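Local coordinates for glycoside hydrolase family protein (Novosphingobium sp. PP1Y, PDB 6Q2F) that hydrolyses alpha-L-rhamnosides, most likely releasing terminal rhamnose from glycosylated substrates, at residues Ile130-Pro134 and Tyr475-Tyr479; Pro134-Gly140 and Asn452-Pro456; Asp218-Leu222 and Leu373-Ala377; Val269-Ser273 and Ala321-Ala325. All coordinates share one frame; numbering follows the deposited sequence.

Contact 1 (Ile130-Pro134 and Tyr475-Tyr479)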
loop_
_atom_site.group_PDB
_atom_site.type_symbol
_atom_site.label_atom_id
_atom_site.label_comp_id
_atom_site.label_asym_id
_atom_site.label_seq_id
_atom_site.Cartn_x
_atom_site.Cartn_y
_atom_site.Cartn_z
ATOM N N ILE A 130 -3.171 17.877 -5.667
ATOM C CA ILE A 130 -4.562 17.575 -5.351
ATOM C C ILE A 130 -4.794 16.097 -5.589
ATOM O O ILE A 130 -4.064 15.444 -6.332
ATOM C CB ILE A 130 -5.547 18.409 -6.190
ATOM C CG1 ILE A 130 -5.310 18.135 -7.691
ATOM C CG2 ILE A 130 -5.372 19.865 -5.862
ATOM C CD1 ILE A 130 -6.366 18.801 -8.600
ATOM N N ALA A 131 -5.827 15.569 -4.939
ATOM C CA ALA A 131 -6.239 14.204 -5.208
ATOM C C ALA A 131 -6.970 14.140 -6.548
ATOM O O ALA A 131 -7.414 15.156 -7.090
ATOM C CB ALA A 131 -7.149 13.688 -4.097
ATOM N N ALA A 132 -7.100 12.921 -7.076
ATOM C CA ALA A 132 -7.707 12.702 -8.389
ATOM C C ALA A 132 -9.235 12.657 -8.344
ATOM O O ALA A 132 -9.859 12.310 -9.344
ATOM C CB ALA A 132 -7.146 11.416 -9.016
ATOM N N SER A 133 -9.853 13.002 -7.218
ATOM C CA SER A 133 -11.305 13.014 -7.103
ATOM C C SER A 133 -11.678 13.913 -5.934
ATOM O O SER A 133 -10.865 14.125 -5.031
ATOM C CB SER A 133 -11.866 11.599 -6.876
ATOM O OG SER A 133 -11.632 11.203 -5.521
ATOM N N PRO A 134 -12.890 14.463 -5.919
ATOM C CA PRO A 134 -13.368 15.105 -4.692
ATOM C C PRO A 134 -13.248 14.103 -3.556
ATOM O O PRO A 134 -13.470 12.896 -3.742
ATOM C CB PRO A 134 -14.828 15.448 -5.004
ATOM C CG PRO A 134 -14.885 15.497 -6.520
ATOM C CD PRO A 134 -13.898 14.475 -6.994
ATOM N N TYR A 475 -13.533 11.641 -17.531
ATOM C CA TYR A 475 -13.597 11.948 -16.108
ATOM C C TYR A 475 -12.508 12.947 -15.714
ATOM O O TYR A 475 -12.792 13.987 -15.117
ATOM C CB TYR A 475 -13.470 10.676 -15.261
ATOM C CG TYR A 475 -13.179 11.050 -13.832
ATOM C CD1 TYR A 475 -14.206 11.435 -12.978
ATOM C CD2 TYR A 475 -11.870 11.085 -13.352
ATOM C CE1 TYR A 475 -13.946 11.813 -11.692
ATOM C CE2 TYR A 475 -11.596 11.485 -12.068
ATOM C CZ TYR A 475 -12.638 11.832 -11.231
ATOM O OH TYR A 475 -12.362 12.217 -9.949
ATOM N N LEU A 476 -11.254 12.654 -16.068
ATOM C CA LEU A 476 -10.135 13.428 -15.532
ATOM C C LEU A 476 -9.983 14.774 -16.232
ATOM O O LEU A 476 -9.609 15.763 -15.594
ATOM C CB LEU A 476 -8.828 12.608 -15.617
ATOM C CG LEU A 476 -7.714 13.138 -14.684
ATOM C CD1 LEU A 476 -8.143 13.091 -13.211
ATOM C CD2 LEU A 476 -6.349 12.452 -14.869
ATOM N N GLU A 477 -10.258 14.842 -17.539
ATOM C CA GLU A 477 -10.205 16.140 -18.203
ATOM C C GLU A 477 -11.228 17.088 -17.599
ATOM O O GLU A 477 -10.930 18.263 -17.358
ATOM C CB GLU A 477 -10.417 15.996 -19.715
ATOM C CG GLU A 477 -9.179 15.373 -20.404
ATOM C CD GLU A 477 -9.324 15.217 -21.910
ATOM O OE1 GLU A 477 -10.468 15.243 -22.420
ATOM O OE2 GLU A 477 -8.275 15.065 -22.576
ATOM N N HIS A 478 -12.428 16.586 -17.314
ATOM C CA HIS A 478 -13.433 17.414 -16.666
ATOM C C HIS A 478 -12.963 17.827 -15.280
ATOM O O HIS A 478 -13.082 18.995 -14.894
ATOM C CB HIS A 478 -14.760 16.662 -16.568
ATOM C CG HIS A 478 -15.872 17.499 -16.024
ATOM N ND1 HIS A 478 -16.144 17.594 -14.675
ATOM C CD2 HIS A 478 -16.748 18.320 -16.646
ATOM C CE1 HIS A 478 -17.155 18.424 -14.494
ATOM N NE2 HIS A 478 -17.542 18.876 -15.673
ATOM N N TYR A 479 -12.410 16.877 -14.521
ATOM C CA TYR A 479 -12.003 17.172 -13.154
ATOM C C TYR A 479 -10.925 18.243 -13.139
ATOM O O TYR A 479 -10.997 19.207 -12.369
ATOM C CB TYR A 479 -11.498 15.900 -12.492
ATOM C CG TYR A 479 -11.005 16.086 -11.075
ATOM C CD1 TYR A 479 -11.882 16.395 -10.047
ATOM C CD2 TYR A 479 -9.666 15.912 -10.760
ATOM C CE1 TYR A 479 -11.434 16.533 -8.734
ATOM C CE2 TYR A 479 -9.198 16.047 -9.451
ATOM C CZ TYR A 479 -10.093 16.363 -8.441
ATOM O OH TYR A 479 -9.636 16.504 -7.155
#

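Contact 2 (Pro134-Gly140 and Asn452-Pro456)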
loop_
_atom_site.group_PDB
_atom_site.type_symbol
_atom_site.label_atom_id
_atom_site.label_comp_id
_atom_site.label_asym_id
_atom_site.label_seq_id
_atom_site.Cartn_x
_atom_site.Cartn_y
_atom_site.Cartn_z
ATOM N N PRO A 134 -12.890 14.463 -5.919
ATOM C CA PRO A 134 -13.368 15.105 -4.692
ATOM C C PRO A 134 -13.248 14.103 -3.556
ATOM O O PRO A 134 -13.470 12.896 -3.742
ATOM C CB PRO A 134 -14.828 15.448 -5.004
ATOM C CG PRO A 134 -14.885 15.497 -6.520
ATOM C CD PRO A 134 -13.898 14.475 -6.994
ATOM N N GLY A 135 -12.880 14.596 -2.378
ATOM C CA GLY A 135 -12.504 13.708 -1.291
ATOM C C GLY A 135 -11.052 13.333 -1.451
ATOM O O GLY A 135 -10.213 14.204 -1.672
ATOM N N TRP A 136 -10.767 12.063 -1.387
ATOM C CA TRP A 136 -9.408 11.644 -1.567
ATOM C C TRP A 136 -9.202 10.496 -2.482
ATOM O O TRP A 136 -8.130 10.326 -2.978
ATOM C CB TRP A 136 -8.714 11.328 -0.264
ATOM C CG TRP A 136 -9.365 10.383 0.651
ATOM C CD1 TRP A 136 -9.777 9.137 0.391
ATOM C CD2 TRP A 136 -9.628 10.613 2.014
ATOM N NE1 TRP A 136 -10.286 8.574 1.499
ATOM C CE2 TRP A 136 -10.219 9.472 2.516
ATOM C CE3 TRP A 136 -9.444 11.693 2.856
ATOM C CZ2 TRP A 136 -10.594 9.367 3.830
ATOM C CZ3 TRP A 136 -9.821 11.584 4.125
ATOM C CH2 TRP A 136 -10.392 10.440 4.610
ATOM N N SER A 137 -10.228 9.733 -2.805
ATOM C CA SER A 137 -10.105 8.631 -3.744
ATOM C C SER A 137 -11.445 8.215 -4.360
ATOM O O SER A 137 -12.440 8.423 -3.778
ATOM C CB SER A 137 -9.418 7.443 -3.103
ATOM O OG SER A 137 -10.305 6.656 -2.404
ATOM N N GLU A 138 -11.464 7.634 -5.547
ATOM C CA GLU A 138 -10.315 7.370 -6.377
ATOM C C GLU A 138 -10.410 8.294 -7.576
ATOM O O GLU A 138 -9.707 9.246 -7.660
ATOM C CB GLU A 138 -10.318 5.931 -6.835
ATOM C CG GLU A 138 -9.220 5.578 -7.820
ATOM C CD GLU A 138 -7.843 5.643 -7.216
ATOM O OE1 GLU A 138 -6.890 5.802 -7.942
ATOM O OE2 GLU A 138 -7.733 5.563 -6.006
ATOM N N THR A 139 -11.310 7.988 -8.489
ATOM C CA THR A 139 -11.577 8.781 -9.669
ATOM C C THR A 139 -13.052 8.642 -9.941
ATOM O O THR A 139 -13.484 7.819 -10.685
ATOM C CB THR A 139 -10.740 8.381 -10.898
ATOM O OG1 THR A 139 -10.678 6.978 -11.017
ATOM C CG2 THR A 139 -9.374 8.917 -10.816
ATOM N N GLY A 140 -13.817 9.484 -9.291
ATOM C CA GLY A 140 -15.262 9.419 -9.341
ATOM C C GLY A 140 -15.853 10.769 -8.982
ATOM O O GLY A 140 -15.249 11.572 -8.256
ATOM N N ASN A 452 -16.865 7.959 -5.244
ATOM C CA ASN A 452 -15.687 8.543 -4.597
ATOM C C ASN A 452 -16.039 8.924 -3.154
ATOM O O ASN A 452 -17.204 9.156 -2.836
ATOM C CB ASN A 452 -15.204 9.789 -5.346
ATOM C CG ASN A 452 -16.310 10.848 -5.474
ATOM O OD1 ASN A 452 -17.395 10.548 -5.959
ATOM N ND2 ASN A 452 -16.043 12.077 -5.002
ATOM N N HIS A 453 -15.020 8.979 -2.281
ATOM C CA HIS A 453 -15.172 9.386 -0.865
ATOM C C HIS A 453 -13.953 10.187 -0.389
ATOM O O HIS A 453 -12.874 10.062 -0.975
ATOM C CB HIS A 453 -15.310 8.178 0.067
ATOM C CG HIS A 453 -16.386 7.214 -0.312
ATOM N ND1 HIS A 453 -17.686 7.338 0.134
ATOM C CD2 HIS A 453 -16.350 6.089 -1.070
ATOM C CE1 HIS A 453 -18.408 6.340 -0.343
ATOM N NE2 HIS A 453 -17.622 5.566 -1.071
ATOM N N PRO A 454 -14.101 11.020 0.665
ATOM C CA PRO A 454 -15.327 11.501 1.305
ATOM C C PRO A 454 -15.624 12.940 0.891
ATOM O O PRO A 454 -14.937 13.889 1.289
ATOM C CB PRO A 454 -14.994 11.414 2.794
ATOM C CG PRO A 454 -13.420 11.567 2.850
ATOM C CD PRO A 454 -12.913 11.467 1.420
ATOM N N ALA A 455 -16.634 13.083 0.050
ATOM C CA ALA A 455 -17.068 14.334 -0.537
ATOM C C ALA A 455 -18.506 14.609 -0.131
ATOM O O ALA A 455 -19.235 13.692 0.270
ATOM C CB ALA A 455 -16.976 14.276 -2.068
ATOM N N PRO A 456 -18.948 15.855 -0.219
ATOM C CA PRO A 456 -20.368 16.147 -0.015
ATOM C C PRO A 456 -21.195 15.517 -1.120
ATOM O O PRO A 456 -20.657 15.187 -2.191
ATOM C CB PRO A 456 -20.426 17.680 -0.072
ATOM C CG PRO A 456 -19.222 18.072 -0.828
ATOM C CD PRO A 456 -18.166 17.073 -0.480
#

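Contact 3 (Asp218-Leu222 and Leu373-Ala377)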
loop_
_atom_site.group_PDB
_atom_site.type_symbol
_atom_site.label_atom_id
_atom_site.label_comp_id
_atom_site.label_asym_id
_atom_site.label_seq_id
_atom_site.Cartn_x
_atom_site.Cartn_y
_atom_site.Cartn_z
ATOM N N ASP A 218 -29.479 -33.010 -21.016
ATOM C CA ASP A 218 -30.647 -33.145 -20.156
ATOM C C ASP A 218 -30.209 -33.697 -18.810
ATOM O O ASP A 218 -29.507 -34.707 -18.738
ATOM C CB ASP A 218 -31.686 -34.070 -20.798
ATOM C CG ASP A 218 -32.350 -33.451 -22.012
ATOM O OD1 ASP A 218 -32.638 -32.238 -21.978
ATOM O OD2 ASP A 218 -32.589 -34.178 -23.000
ATOM N N ILE A 219 -30.596 -33.011 -17.745
ATOM C CA ILE A 219 -30.070 -33.283 -16.415
ATOM C C ILE A 219 -31.227 -33.691 -15.516
ATOM O O ILE A 219 -32.363 -33.240 -15.692
ATOM C CB ILE A 219 -29.303 -32.058 -15.856
ATOM C CG1 ILE A 219 -28.041 -31.787 -16.683
ATOM C CG2 ILE A 219 -28.949 -32.214 -14.386
ATOM C CD1 ILE A 219 -27.377 -30.458 -16.372
ATOM N N ALA A 220 -30.933 -34.591 -14.573
ATOM C CA ALA A 220 -31.904 -35.016 -13.573
ATOM C C ALA A 220 -32.322 -33.842 -12.699
ATOM O O ALA A 220 -31.529 -33.358 -11.884
ATOM C CB ALA A 220 -31.328 -36.146 -12.712
ATOM N N SER A 221 -33.551 -33.362 -12.870
ATOM C CA SER A 221 -34.028 -32.279 -12.025
ATOM C C SER A 221 -34.157 -32.763 -10.585
ATOM O O SER A 221 -34.345 -33.953 -10.319
ATOM C CB SER A 221 -35.365 -31.749 -12.529
ATOM O OG SER A 221 -35.777 -30.643 -11.745
ATOM N N LEU A 222 -34.042 -31.831 -9.648
ATOM C CA LEU A 222 -33.986 -32.280 -8.268
ATOM C C LEU A 222 -35.261 -31.924 -7.518
ATOM O O LEU A 222 -35.779 -30.810 -7.666
ATOM C CB LEU A 222 -32.787 -31.664 -7.539
ATOM C CG LEU A 222 -31.403 -32.076 -8.044
ATOM C CD1 LEU A 222 -30.325 -31.286 -7.336
ATOM C CD2 LEU A 222 -31.187 -33.560 -7.832
ATOM N N LEU A 373 -28.488 -26.951 -4.568
ATOM C CA LEU A 373 -27.707 -28.116 -4.956
ATOM C C LEU A 373 -27.905 -28.386 -6.446
ATOM O O LEU A 373 -29.009 -28.225 -6.975
ATOM C CB LEU A 373 -28.108 -29.344 -4.135
ATOM C CG LEU A 373 -28.109 -29.164 -2.612
ATOM C CD1 LEU A 373 -28.455 -30.462 -1.905
ATOM C CD2 LEU A 373 -26.773 -28.641 -2.124
ATOM N N HIS A 374 -26.832 -28.802 -7.114
ATOM C CA HIS A 374 -26.831 -29.014 -8.557
ATOM C C HIS A 374 -26.466 -30.456 -8.883
ATOM O O HIS A 374 -25.517 -31.006 -8.313
ATOM C CB HIS A 374 -25.846 -28.068 -9.246
ATOM C CG HIS A 374 -26.180 -26.619 -9.084
ATOM N ND1 HIS A 374 -27.102 -25.977 -9.881
ATOM C CD2 HIS A 374 -25.708 -25.684 -8.224
ATOM C CE1 HIS A 374 -27.191 -24.710 -9.518
ATOM N NE2 HIS A 374 -26.354 -24.505 -8.517
ATOM N N SER A 375 -27.211 -31.061 -9.815
ATOM C CA SER A 375 -26.827 -32.375 -10.327
ATOM C C SER A 375 -25.545 -32.288 -11.144
ATOM O O SER A 375 -24.714 -33.201 -11.104
ATOM C CB SER A 375 -27.942 -32.965 -11.189
ATOM O OG SER A 375 -29.226 -32.665 -10.676
ATOM N N ASP A 376 -25.373 -31.208 -11.900
ATOM C CA ASP A 376 -24.250 -31.090 -12.814
ATOM C C ASP A 376 -23.038 -30.457 -12.133
ATOM O O ASP A 376 -23.125 -29.867 -11.050
ATOM C CB ASP A 376 -24.644 -30.284 -14.055
ATOM C CG ASP A 376 -25.429 -29.024 -13.717
ATOM O OD1 ASP A 376 -26.007 -28.953 -12.608
ATOM O OD2 ASP A 376 -25.481 -28.108 -14.569
ATOM N N ALA A 377 -21.894 -30.598 -12.787
ATOM C CA ALA A 377 -20.657 -29.989 -12.329
ATOM C C ALA A 377 -20.589 -28.556 -12.830
ATOM O O ALA A 377 -20.740 -28.305 -14.029
ATOM C CB ALA A 377 -19.453 -30.788 -12.829
#

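Contact 4 (Val269-Ser273 and Ala321-Ala325)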
loop_
_atom_site.group_PDB
_atom_site.type_symbol
_atom_site.label_atom_id
_atom_site.label_comp_id
_atom_site.label_asym_id
_atom_site.label_seq_id
_atom_site.Cartn_x
_atom_site.Cartn_y
_atom_site.Cartn_z
ATOM N N VAL A 269 -30.079 -38.508 -3.746
ATOM C CA VAL A 269 -29.856 -37.683 -4.923
ATOM C C VAL A 269 -28.357 -37.529 -5.108
ATOM O O VAL A 269 -27.591 -37.515 -4.139
ATOM C CB VAL A 269 -30.542 -36.303 -4.820
ATOM C CG1 VAL A 269 -31.989 -36.411 -5.236
ATOM C CG2 VAL A 269 -30.433 -35.755 -3.406
ATOM N N THR A 270 -27.939 -37.428 -6.367
ATOM C CA THR A 270 -26.532 -37.284 -6.721
ATOM C C THR A 270 -26.236 -35.801 -6.928
ATOM O O THR A 270 -26.780 -35.174 -7.843
ATOM C CB THR A 270 -26.209 -38.101 -7.967
ATOM O OG1 THR A 270 -26.879 -37.532 -9.094
ATOM C CG2 THR A 270 -26.696 -39.526 -7.788
ATOM N N VAL A 271 -25.387 -35.243 -6.069
ATOM C CA VAL A 271 -25.049 -33.824 -6.074
ATOM C C VAL A 271 -23.604 -33.665 -6.521
ATOM O O VAL A 271 -22.734 -34.446 -6.121
ATOM C CB VAL A 271 -25.259 -33.200 -4.681
ATOM C CG1 VAL A 271 -24.808 -31.756 -4.668
ATOM C CG2 VAL A 271 -26.718 -33.304 -4.283
ATOM N N ARG A 272 -23.372 -32.667 -7.352
ATOM C CA ARG A 272 -22.045 -32.345 -7.841
ATOM C C ARG A 272 -21.579 -30.936 -7.497
ATOM O O ARG A 272 -20.415 -30.672 -7.495
ATOM C CB ARG A 272 -21.964 -32.571 -9.328
ATOM C CG ARG A 272 -21.731 -34.004 -9.682
ATOM C CD ARG A 272 -21.891 -34.209 -11.158
ATOM N NE ARG A 272 -21.914 -35.612 -11.491
ATOM C CZ ARG A 272 -22.986 -36.382 -11.356
ATOM N NH1 ARG A 272 -24.106 -35.873 -10.902
ATOM N NH2 ARG A 272 -22.930 -37.652 -11.678
ATOM N N SER A 273 -22.520 -30.037 -7.254
ATOM C CA SER A 273 -22.152 -28.674 -6.922
ATOM C C SER A 273 -23.206 -27.998 -6.070
ATOM O O SER A 273 -24.381 -28.362 -6.101
ATOM C CB SER A 273 -21.912 -27.861 -8.198
ATOM O OG SER A 273 -20.868 -28.423 -8.973
ATOM N N ALA A 321 -16.594 -34.123 -6.659
ATOM C CA ALA A 321 -16.968 -35.457 -7.096
ATOM C C ALA A 321 -18.355 -35.799 -6.552
ATOM O O ALA A 321 -18.686 -35.413 -5.424
ATOM C CB ALA A 321 -15.935 -36.481 -6.622
ATOM N N PRO A 322 -19.180 -36.524 -7.311
ATOM C CA PRO A 322 -20.592 -36.683 -6.932
ATOM C C PRO A 322 -20.770 -37.310 -5.556
ATOM O O PRO A 322 -19.899 -38.010 -5.036
ATOM C CB PRO A 322 -21.157 -37.596 -8.028
ATOM C CG PRO A 322 -20.215 -37.457 -9.173
ATOM C CD PRO A 322 -18.861 -37.216 -8.570
ATOM N N VAL A 323 -21.933 -37.043 -4.967
ATOM C CA VAL A 323 -22.305 -37.567 -3.658
ATOM C C VAL A 323 -23.743 -38.067 -3.718
ATOM O O VAL A 323 -24.637 -37.334 -4.152
ATOM C CB VAL A 323 -22.161 -36.495 -2.564
ATOM C CG1 VAL A 323 -22.738 -36.997 -1.259
ATOM C CG2 VAL A 323 -20.707 -36.100 -2.403
ATOM N N GLU A 324 -23.996 -39.282 -3.255
ATOM C CA GLU A 324 -25.361 -39.774 -3.240
ATOM C C GLU A 324 -25.797 -39.816 -1.797
ATOM O O GLU A 324 -25.229 -40.506 -0.983
ATOM C CB GLU A 324 -25.450 -41.132 -3.907
ATOM C CG GLU A 324 -26.847 -41.692 -3.928
ATOM C CD GLU A 324 -27.169 -42.429 -5.190
ATOM O OE1 GLU A 324 -26.258 -42.933 -5.847
ATOM O OE2 GLU A 324 -28.346 -42.498 -5.536
ATOM N N ALA A 325 -26.816 -39.049 -1.492
ATOM C CA ALA A 325 -27.355 -38.935 -0.146
ATOM C C ALA A 325 -28.769 -38.391 -0.234
ATOM O O ALA A 325 -29.171 -37.814 -1.248
ATOM C CB ALA A 325 -26.484 -38.039 0.742
#

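Contact 1 (Ile130-Pro134 and Tyr475-Tyr479)
Tyr475 and Tyr479, one helical turn apart, push their hydroxyls against the chain of Ile130-Pro134 and donate hydrogen bonds to successive carbonyl oxygens. Tyr479 OH bonds to Ala131 O at 2.6 Å, approaching from above the carbonyl plane. Tyr475 OH reaches Ala132 O at the same 2.6 Å, but in that plane and on a lone pair. Both phenol rings swing anti to the backbone N (chi1 165° and 178°), which sends them toward the strand end. Ala132 O lies at the edge of the Tyr475 ring, yet over one face of Tyr479. The packing is close here, among buried residues: Pro134 CD comes to 3.7 Å from Tyr479 CE1, and Ile130 CD1 to 4.0 Å from Tyr479 CE2. Tyrosine suits both places because it combines a flat apolar ring with a hydroxyl long enough to reach the backbone carbonyls of Ala131 and Ala132. The far side of the same helical turn is looser and open to solvent, and there Glu477 pairs with Arg473. Strand 127-131 lies beside strand 497-502 in the parallel barrel, and helix 469-487 packs over both, with Leu476 touching Leu500 as well as Val569 and Val572 of helix 543-575.

Contact 2 (Pro134-Gly140 and Asn452-Pro456)
Trp136 and Ser137 together face His453 in a classic beta bulge, in the loop that follows barrel strand 127-131 and passes close to the sodium site; the Trp136 side chain is about 7 Å from the ion and touches its ligand Asp503. His453 O takes both N-H groups of the bulge: Trp136 N at 2.9 Å and, nearly along the C=O axis, Ser137 N at 3.2 Å. His453 N returns a bond to Ser137 O. The indole of Trp136 lies against the second loop, with Pro454 across one face. Pro454 CD sits over the five-membered ring, 17° off its normal and 3.4 Å from Trp136 CD2, a CH-pi contact, while CG reaches over the six-membered ring. The cis peptide before Pro454 belongs to this bend. Gly135 is needed next to it, because a CB would run into His453 O and Pro454 N, and its backbone conformation also calls for glycine. Asn452 closes the other end. With CG between the backbone N and carbonyl carbon (chi1 57°), Asn452 ND2 gives Pro134 O a nearly straight bond of 3.0 Å, in the plane of the amide. ND2 also bonds Ala459 O, and OD1 accepts from Gly461 N, so the amide is held against flipping. Across this interface the loops are joined by neutral hydrogen bonds and an apolar face on an aromatic ring, not by charge pairing; the two bonds to His453 O and the proline on its face probably restrict how Trp136 can move near the sodium site.

Contact 3 (Asp218-Leu222 and Leu373-Ala377)
The segments Asp218-Leu222 and Leu373-Ala377 run nearly antiparallel, their touching parts 167° apart, but Ala220 and Ser375 stay 6.6 Å apart at their CA atoms and no backbone hydrogen bond links them. The gap is bridged by a side chain instead: Ser375 OG donates to Ala220 O at 2.7 Å, nearly in line with the carbonyl. Ile219 CG2, anti to its own backbone nitrogen, presses on Ser375 CB at 3.4 Å, closer than usual for two carbons, and Ile219 CD1 crosses the Asp376 side chain, 3.5 Å from OD2. A four-stranded and a six-stranded antiparallel sheet make up this part of the chain, with the strand orders found again in its C-terminal galactose-binding-like region, so a beta-sandwich of that kind is likely; here the linker from strand 206-217 lies against the end of strand 366-374. With an alanine here in place of Ser375, OG is gone, and Ala220 O would probably lose its bonded mate and the linker its single polar tie to this segment. Serine is small enough to fit between the branched chains, while Leu222 turns CD1 to within 3.4 Å of Leu373 O and its CG to 3.5 Å from Ser375 OG. Val269 of strand 268-277 also touches Leu222.

Contact 4 (Val269-Ser273 and Ala321-Ala325)
One face of the Arg272 guanidinium rests on CB and CG of Pro322, a proline ring under a charged plane. Pro322 CB lies over the centre of the group, and Pro322 CG approaches Arg272 NE to 3.4 Å. The arginine chain is extended from CG to NE, and NH1 goes on to bond Ser375 O. With a leucine here the guanidinium is gone, and Pro322 would probably lose its cover and Ser375 O its donor. Beneath runs an antiparallel ladder: Val269 N to Ala325 O at 2.7 Å and Val271 N to Val323 O at 2.9 Å, each with a return bond, the one from Val323 N to Val271 O being the most bent (139°). Proline is tolerated because the bonds to strand 268-277 come from Val323 N and Ala325 N, so its missing N-H is not called on in this ladder. Thr270 and Glu324 lie side by side on one face, Thr270 CG2 touching Glu324 CD at 3.9 Å, whereas Val269, Val271, Val323 and Ala325 line the other, the valines packing on Phe328 of the neighbouring sheet. Strand 316-325 is outermost in its sheet. The contact pairs a greasy inner face with a polar, partly exposed outer one, the guanidinium meeting apolar carbons on one face while hydrogen-bonding through NH1.

Contacts 1 and 2 share Pro134 and lie about 9 Å apart, centre to centre, at the end of strand 127-131 of the parallel barrel, near the sodium site. Contacts 3 and 4, also about 9 Å apart between centres, sit on an antiparallel sheet whose strands 366-374 and 268-277 are neighbours, and are joined directly where Arg272 and Ser273 meet His374 and Ser375. The pairs are remote: centres of contacts 1 and 4 are about 53 Å apart. Along the chain they nest, contact 4 inside 3, 3 inside 2, and 2 inside 1. The probable beta-sandwich lies in the long insertion between strand 127-131 and helix 469-487, and contacts 1 and 2 bring the chain back together where it rejoins the barrel.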